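Local coordinates for GTPase-activating protein skywalker (Drosophila melanogaster, PDB 5HJQ) that acts through its TBC domain as a GTPase-activating protein for Rab35, binds phosphoinositides and regulates the recycling and turnover of synaptic vesicle proteins, at residues D96-N99 with I100-N104; F295-G298 with I299-Y303. All blocks are in the same frame, centred on the assembly; numbering follows the deposited sequence.

Contact 1. Residues D96-N99 with I100-N104. With I3P (D-myo-inositol-1,4,5-triphosphate), chain B.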
loop_
_atom_site.group_PDB
_atom_site.type_symbol
_atom_site.label_atom_id
_atom_site.label_comp_id
_atom_site.label_asym_id
_atom_site.label_seq_id
_atom_site.Cartn_x
_atom_site.Cartn_y
_atom_site.Cartn_z
ATOM N N ASP A 96 2.835 21.599 2.903
ATOM C CA ASP A 96 2.558 22.077 1.556
ATOM C C ASP A 96 2.700 20.944 0.548
ATOM O O ASP A 96 1.835 20.751 -0.303
ATOM C CB ASP A 96 3.487 23.234 1.190
ATOM C CG ASP A 96 2.970 24.573 1.680
ATOM O OD1 ASP A 96 1.741 24.710 1.856
ATOM O OD2 ASP A 96 3.795 25.487 1.889
ATOM N N VAL A 97 3.786 20.187 0.662
ATOM C CA VAL A 97 4.000 19.032 -0.201
ATOM C C VAL A 97 2.916 17.983 0.029
ATOM O O VAL A 97 2.337 17.456 -0.926
ATOM C CB VAL A 97 5.388 18.401 0.030
ATOM C CG1 VAL A 97 5.478 17.039 -0.640
ATOM C CG2 VAL A 97 6.484 19.326 -0.483
ATOM N N LYS A 98 2.640 17.697 1.301
ATOM C CA LYS A 98 1.605 16.737 1.675
ATOM C C LYS A 98 0.270 17.089 1.032
ATOM O O LYS A 98 -0.417 16.220 0.498
ATOM C CB LYS A 98 1.445 16.673 3.199
ATOM C CG LYS A 98 0.309 15.766 3.657
ATOM C CD LYS A 98 0.229 15.669 5.177
ATOM C CE LYS A 98 -0.245 16.973 5.798
ATOM N NZ LYS A 98 -0.446 16.832 7.267
ATOM N N ASN A 99 -0.080 18.370 1.074
ATOM C CA ASN A 99 -1.353 18.829 0.532
ATOM C C ASN A 99 -1.378 18.837 -0.990
ATOM O O ASN A 99 -2.413 18.579 -1.596
ATOM C CB ASN A 99 -1.687 20.220 1.072
ATOM C CG ASN A 99 -2.292 20.171 2.466
ATOM O OD1 ASN A 99 -3.484 19.908 2.625
ATOM N ND2 ASN A 99 -1.471 20.420 3.481
ATOM N N ILE A 100 -0.237 19.126 -1.607
ATOM C CA ILE A 100 -0.134 19.074 -3.061
ATOM C C ILE A 100 -0.352 17.646 -3.541
ATOM O O ILE A 100 -1.095 17.403 -4.494
ATOM C CB ILE A 100 1.231 19.585 -3.557
ATOM C CG1 ILE A 100 1.322 21.102 -3.385
ATOM C CG2 ILE A 100 1.456 19.206 -5.014
ATOM C CD1 ILE A 100 2.727 21.627 -3.407
ATOM N N LEU A 101 0.291 16.703 -2.861
ATOM C CA LEU A 101 0.160 15.291 -3.191
ATOM C C LEU A 101 -1.283 14.812 -3.049
ATOM O O LEU A 101 -1.748 13.981 -3.831
ATOM C CB LEU A 101 1.078 14.454 -2.304
ATOM C CG LEU A 101 2.577 14.631 -2.554
ATOM C CD1 LEU A 101 3.370 14.105 -1.376
ATOM C CD2 LEU A 101 3.006 13.939 -3.847
ATOM N N ARG A 102 -1.988 15.349 -2.056
ATOM C CA ARG A 102 -3.379 14.977 -1.819
ATOM C C ARG A 102 -4.319 15.493 -2.908
ATOM O O ARG A 102 -5.274 14.812 -3.282
ATOM C CB ARG A 102 -3.850 15.485 -0.451
ATOM C CG ARG A 102 -3.203 14.796 0.742
ATOM C CD ARG A 102 -3.755 15.330 2.058
ATOM N NE ARG A 102 -3.108 14.724 3.220
ATOM C CZ ARG A 102 -3.451 14.975 4.480
ATOM N NH1 ARG A 102 -4.438 15.820 4.742
ATOM N NH2 ARG A 102 -2.815 14.377 5.478
ATOM N N GLU A 103 -4.043 16.690 -3.423
ATOM C CA GLU A 103 -4.986 17.353 -4.324
ATOM C C GLU A 103 -4.615 17.282 -5.806
ATOM O O GLU A 103 -5.500 17.335 -6.667
ATOM C CB GLU A 103 -5.158 18.813 -3.915
ATOM C CG GLU A 103 -5.299 19.018 -2.420
ATOM C CD GLU A 103 -6.493 19.882 -2.057
ATOM O OE1 GLU A 103 -7.444 19.942 -2.868
ATOM O OE2 GLU A 103 -6.497 20.483 -0.958
ATOM N N ASN A 104 -3.327 17.153 -6.104
ATOM C CA ASN A 104 -2.896 17.040 -7.493
ATOM C C ASN A 104 -3.048 15.617 -8.019
ATOM O O ASN A 104 -2.305 14.712 -7.630
ATOM C CB ASN A 104 -1.449 17.506 -7.656
ATOM C CG ASN A 104 -1.318 19.018 -7.669
ATOM O OD1 ASN A 104 -1.087 19.632 -8.717
ATOM N ND2 ASN A 104 -1.467 19.630 -6.501
HETATM C C1 I3P B . -5.029 15.371 12.740
HETATM C C2 I3P B . -4.299 16.295 13.699
HETATM C C3 I3P B . -2.872 15.830 13.989
HETATM C C4 I3P B . -2.146 15.056 12.887
HETATM C C5 I3P B . -2.904 14.679 11.618
HETATM C C6 I3P B . -4.273 15.350 11.448
HETATM O O1 I3P B . -6.369 15.816 12.460
HETATM O O2 I3P B . -4.243 17.572 13.135
HETATM O O3 I3P B . -2.084 16.973 14.311
HETATM O O4 I3P B . -1.651 13.840 13.481
HETATM O O5 I3P B . -2.101 15.005 10.509
HETATM O O6 I3P B . -5.044 14.638 10.484
HETATM P P1 I3P B . -7.241 16.612 13.551
HETATM O O11 I3P B . -6.710 17.992 13.710
HETATM O O12 I3P B . -8.669 16.697 13.060
HETATM O O13 I3P B . -7.222 15.872 14.902
HETATM P P4 I3P B . -0.062 13.678 13.652
HETATM O O41 I3P B . 0.618 14.964 13.245
HETATM O O42 I3P B . 0.422 12.534 12.760
HETATM O O43 I3P B . 0.269 13.357 15.129
HETATM P P5 I3P B . -2.288 14.218 9.158
HETATM O O51 I3P B . -1.127 14.476 8.270
HETATM O O52 I3P B . -2.371 12.739 9.442
HETATM O O53 I3P B . -3.548 14.664 8.462
HETATM O O HOH W 1 -5.459 18.238 3.464
#
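The guanidinium of Arg102 has Lys98 CE over one face, 3.7 Å above the plane and off-centre, while the 5-phosphate of the inositol trisphosphate meets its edge. There NH2 donates to O53 of I3P at 3.1 Å, and with an N-H...O angle of 171° the bond is almost straight. Lys98 runs alongside Arg102 one helical turn earlier, both side chains pointing the same way, and its CD passes 3.3 Å from Arg102 NH2. The Lys98 chain bends at chi3 (70°), which brings NZ to the neighbouring phosphate oxygen, I3P O51, at 2.6 Å. The ammonium and guanidinium converge on one phosphate, which gives them a shared counter-charge. Glu297 adds a salt bridge to Arg102 NH2, so this nitrogen is gripped by both carboxylate and phosphate. On the other terminal nitrogen, a water accepts from Arg102 NH1 and donates to Asn99 OD1, while Asn99 ND2 reaches back to the carbonyl of Arg95.

Lys98 and Arg102 stand in an i to i+4 relation on helix 94-103, which contributes both to the phosphoinositide-binding pocket of the TBC domain. Its backbone bonds include Leu101 N to Val97 O at 2.9 Å. On the buried side of the helix, Val97 CG1 lies 3.7 Å from Leu101 CD1; Val97 also packs on helix 82-91 and Leu101 on helix 113-122. As the helix ends, Asn104 ND2 turns back to Ile100 O at 3.0 Å, joining the backbone N of Asn104 on that carbonyl.

Contact 2. Residues F295-G298 with I299-Y303; sequences FHEG and IKVLY. With I3P (D-myo-inositol-1,4,5-triphosphate), chain B.
Glu297 sets CG beside its backbone N (chi1 -52°) and then runs extended, and Val301 turns CG2 beside its own N, so that the two side chains cross at about a right angle. Val301 CG2 touches the glutamate at both ends, 3.7 Å from Glu297 CB and equally far from Glu297 CD. The carboxylate itself is directed to Arg102: OE1 forms a salt bridge with it and OE2 is hydrogen-bonded too, which together probably limit rotation of the group beside the ligand.

Between the two residues the chain turns at Gly298. Its positive phi of 117° belongs to a conformation in which a side chain would jam against the preceding carbonyl oxygen. Just after it a weak backbone bond, Val301 N to Gly298 O at 3.4 Å, closes over Ile299 and Lys300 where the next helix begins. Lys300 leads away from Glu297 toward the ligand: NZ donates to I3P O52 at 2.8 Å, although its modelled position is less certain. Val301 also packs back on Ile290 and Cys293 of helix 284-297. A glycine with positive phi ends that helix here, and the chain passes at once into helix 300-317, at the cationic phosphoinositide pocket of the TBC domain.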
loop_
_atom_site.group_PDB
_atom_site.type_symbol
_atom_site.label_atom_id
_atom_site.label_comp_id
_atom_site.label_asym_id
_atom_site.label_seq_id
_atom_site.Cartn_x
_atom_site.Cartn_y
_atom_site.Cartn_z
ATOM N N PHE A 295 3.848 7.383 0.155
ATOM C CA PHE A 295 5.307 7.496 0.130
ATOM C C PHE A 295 5.796 8.754 0.846
ATOM O O PHE A 295 6.999 8.936 1.045
ATOM C CB PHE A 295 5.831 7.495 -1.312
ATOM C CG PHE A 295 5.700 6.170 -2.006
ATOM C CD1 PHE A 295 5.855 4.989 -1.302
ATOM C CD2 PHE A 295 5.414 6.105 -3.360
ATOM C CE1 PHE A 295 5.734 3.766 -1.933
ATOM C CE2 PHE A 295 5.288 4.881 -3.998
ATOM C CZ PHE A 295 5.445 3.712 -3.280
ATOM N N HIS A 296 4.862 9.618 1.228
ATOM C CA HIS A 296 5.196 10.859 1.917
ATOM C C HIS A 296 4.773 10.815 3.383
ATOM O O HIS A 296 5.532 11.207 4.270
ATOM C CB HIS A 296 4.533 12.045 1.214
ATOM C CG HIS A 296 4.933 13.381 1.764
ATOM N ND1 HIS A 296 6.247 13.784 1.855
ATOM C CD2 HIS A 296 4.190 14.405 2.243
ATOM C CE1 HIS A 296 6.298 14.998 2.377
ATOM N NE2 HIS A 296 5.062 15.398 2.619
ATOM N N GLU A 297 3.558 10.331 3.629
ATOM C CA GLU A 297 2.982 10.334 4.970
ATOM C C GLU A 297 3.235 9.031 5.717
ATOM O O GLU A 297 3.553 9.043 6.906
ATOM C CB GLU A 297 1.478 10.598 4.898
ATOM C CG GLU A 297 1.102 11.830 4.095
ATOM C CD GLU A 297 -0.370 12.170 4.215
ATOM O OE1 GLU A 297 -0.881 12.203 5.357
ATOM O OE2 GLU A 297 -1.014 12.404 3.168
ATOM N N GLY A 298 3.082 7.909 5.026
ATOM C CA GLY A 298 3.284 6.615 5.649
ATOM C C GLY A 298 2.025 5.775 5.681
ATOM O O GLY A 298 1.088 6.022 4.926
ATOM N N ILE A 299 1.996 4.797 6.583
ATOM C CA ILE A 299 0.954 3.771 6.598
ATOM C C ILE A 299 -0.412 4.298 7.051
ATOM O O ILE A 299 -1.436 3.643 6.855
ATOM C CB ILE A 299 1.365 2.590 7.512
ATOM C CG1 ILE A 299 0.506 1.349 7.237
ATOM C CG2 ILE A 299 1.303 2.996 8.978
ATOM C CD1 ILE A 299 0.808 0.180 8.148
ATOM N N LYS A 300 -0.429 5.478 7.660
ATOM C CA LYS A 300 -1.680 6.057 8.139
ATOM C C LYS A 300 -2.639 6.335 6.989
ATOM O O LYS A 300 -3.857 6.200 7.139
ATOM C CB LYS A 300 -1.420 7.338 8.925
ATOM C CG LYS A 300 -2.667 7.901 9.586
ATOM C CD LYS A 300 -2.326 9.006 10.562
ATOM C CE LYS A 300 -3.431 10.043 10.614
ATOM N NZ LYS A 300 -3.121 11.151 11.560
ATOM N N VAL A 301 -2.076 6.717 5.844
ATOM C CA VAL A 301 -2.847 6.912 4.624
ATOM C C VAL A 301 -3.626 5.646 4.300
ATOM O O VAL A 301 -4.792 5.705 3.910
ATOM C CB VAL A 301 -1.932 7.291 3.426
ATOM C CG1 VAL A 301 -2.686 7.175 2.106
ATOM C CG2 VAL A 301 -1.375 8.696 3.604
ATOM N N LEU A 302 -2.975 4.502 4.473
ATOM C CA LEU A 302 -3.612 3.214 4.233
ATOM C C LEU A 302 -4.715 2.947 5.253
ATOM O O LEU A 302 -5.741 2.362 4.914
ATOM C CB LEU A 302 -2.577 2.088 4.265
ATOM C CG LEU A 302 -1.467 2.207 3.216
ATOM C CD1 LEU A 302 -0.618 0.941 3.166
ATOM C CD2 LEU A 302 -2.043 2.523 1.842
ATOM N N TYR A 303 -4.493 3.368 6.499
ATOM C CA TYR A 303 -5.512 3.250 7.543
ATOM C C TYR A 303 -6.769 3.992 7.116
ATOM O O TYR A 303 -7.874 3.458 7.194
ATOM C CB TYR A 303 -5.030 3.816 8.886
ATOM C CG TYR A 303 -3.919 3.055 9.582
ATOM C CD1 TYR A 303 -3.384 1.896 9.039
ATOM C CD2 TYR A 303 -3.413 3.501 10.799
ATOM C CE1 TYR A 303 -2.369 1.206 9.684
ATOM C CE2 TYR A 303 -2.403 2.818 11.452
ATOM C CZ TYR A 303 -1.885 1.672 10.893
ATOM O OH TYR A 303 -0.883 0.997 11.552
HETATM C C1 I3P B . -5.029 15.371 12.740
HETATM C C2 I3P B . -4.299 16.295 13.699
HETATM C C3 I3P B . -2.872 15.830 13.989
HETATM C C4 I3P B . -2.146 15.056 12.887
HETATM C C5 I3P B . -2.904 14.679 11.618
HETATM C C6 I3P B . -4.273 15.350 11.448
HETATM O O1 I3P B . -6.369 15.816 12.460
HETATM O O2 I3P B . -4.243 17.572 13.135
HETATM O O3 I3P B . -2.084 16.973 14.311
HETATM O O4 I3P B . -1.651 13.840 13.481
HETATM O O5 I3P B . -2.101 15.005 10.509
HETATM O O6 I3P B . -5.044 14.638 10.484
HETATM P P1 I3P B . -7.241 16.612 13.551
HETATM O O11 I3P B . -6.710 17.992 13.710
HETATM O O12 I3P B . -8.669 16.697 13.060
HETATM O O13 I3P B . -7.222 15.872 14.902
HETATM P P4 I3P B . -0.062 13.678 13.652
HETATM O O41 I3P B . 0.618 14.964 13.245
HETATM O O42 I3P B . 0.422 12.534 12.760
HETATM O O43 I3P B . 0.269 13.357 15.129
HETATM P P5 I3P B . -2.288 14.218 9.158
HETATM O O51 I3P B . -1.127 14.476 8.270
HETATM O O52 I3P B . -2.371 12.739 9.442
HETATM O O53 I3P B . -3.548 14.664 8.462
#

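In the fold
Contacts 1 and 2 lie in series but far apart along the chain, their centres about 13 Å from each other, and approach the 5-phosphate of the same inositol trisphosphate from different helices. They meet directly: Arg102 NH2 of contact 1 and Glu297 OE1 of contact 2 form a salt bridge of 2.9 Å. Beside it, apolar contacts bring helix 94-103 against the end of helix 284-297, with Leu101 CD1 3.5 Å from His296 CB. Lys98 and Arg102 take two terminal oxygens of that phosphate and, less surely placed, Lys300 the third. Arg304 and Arg358 also bond to the ligand, so residues distant in sequence combine into the basic pocket, with Glu297 its acidic member, paired with Arg102.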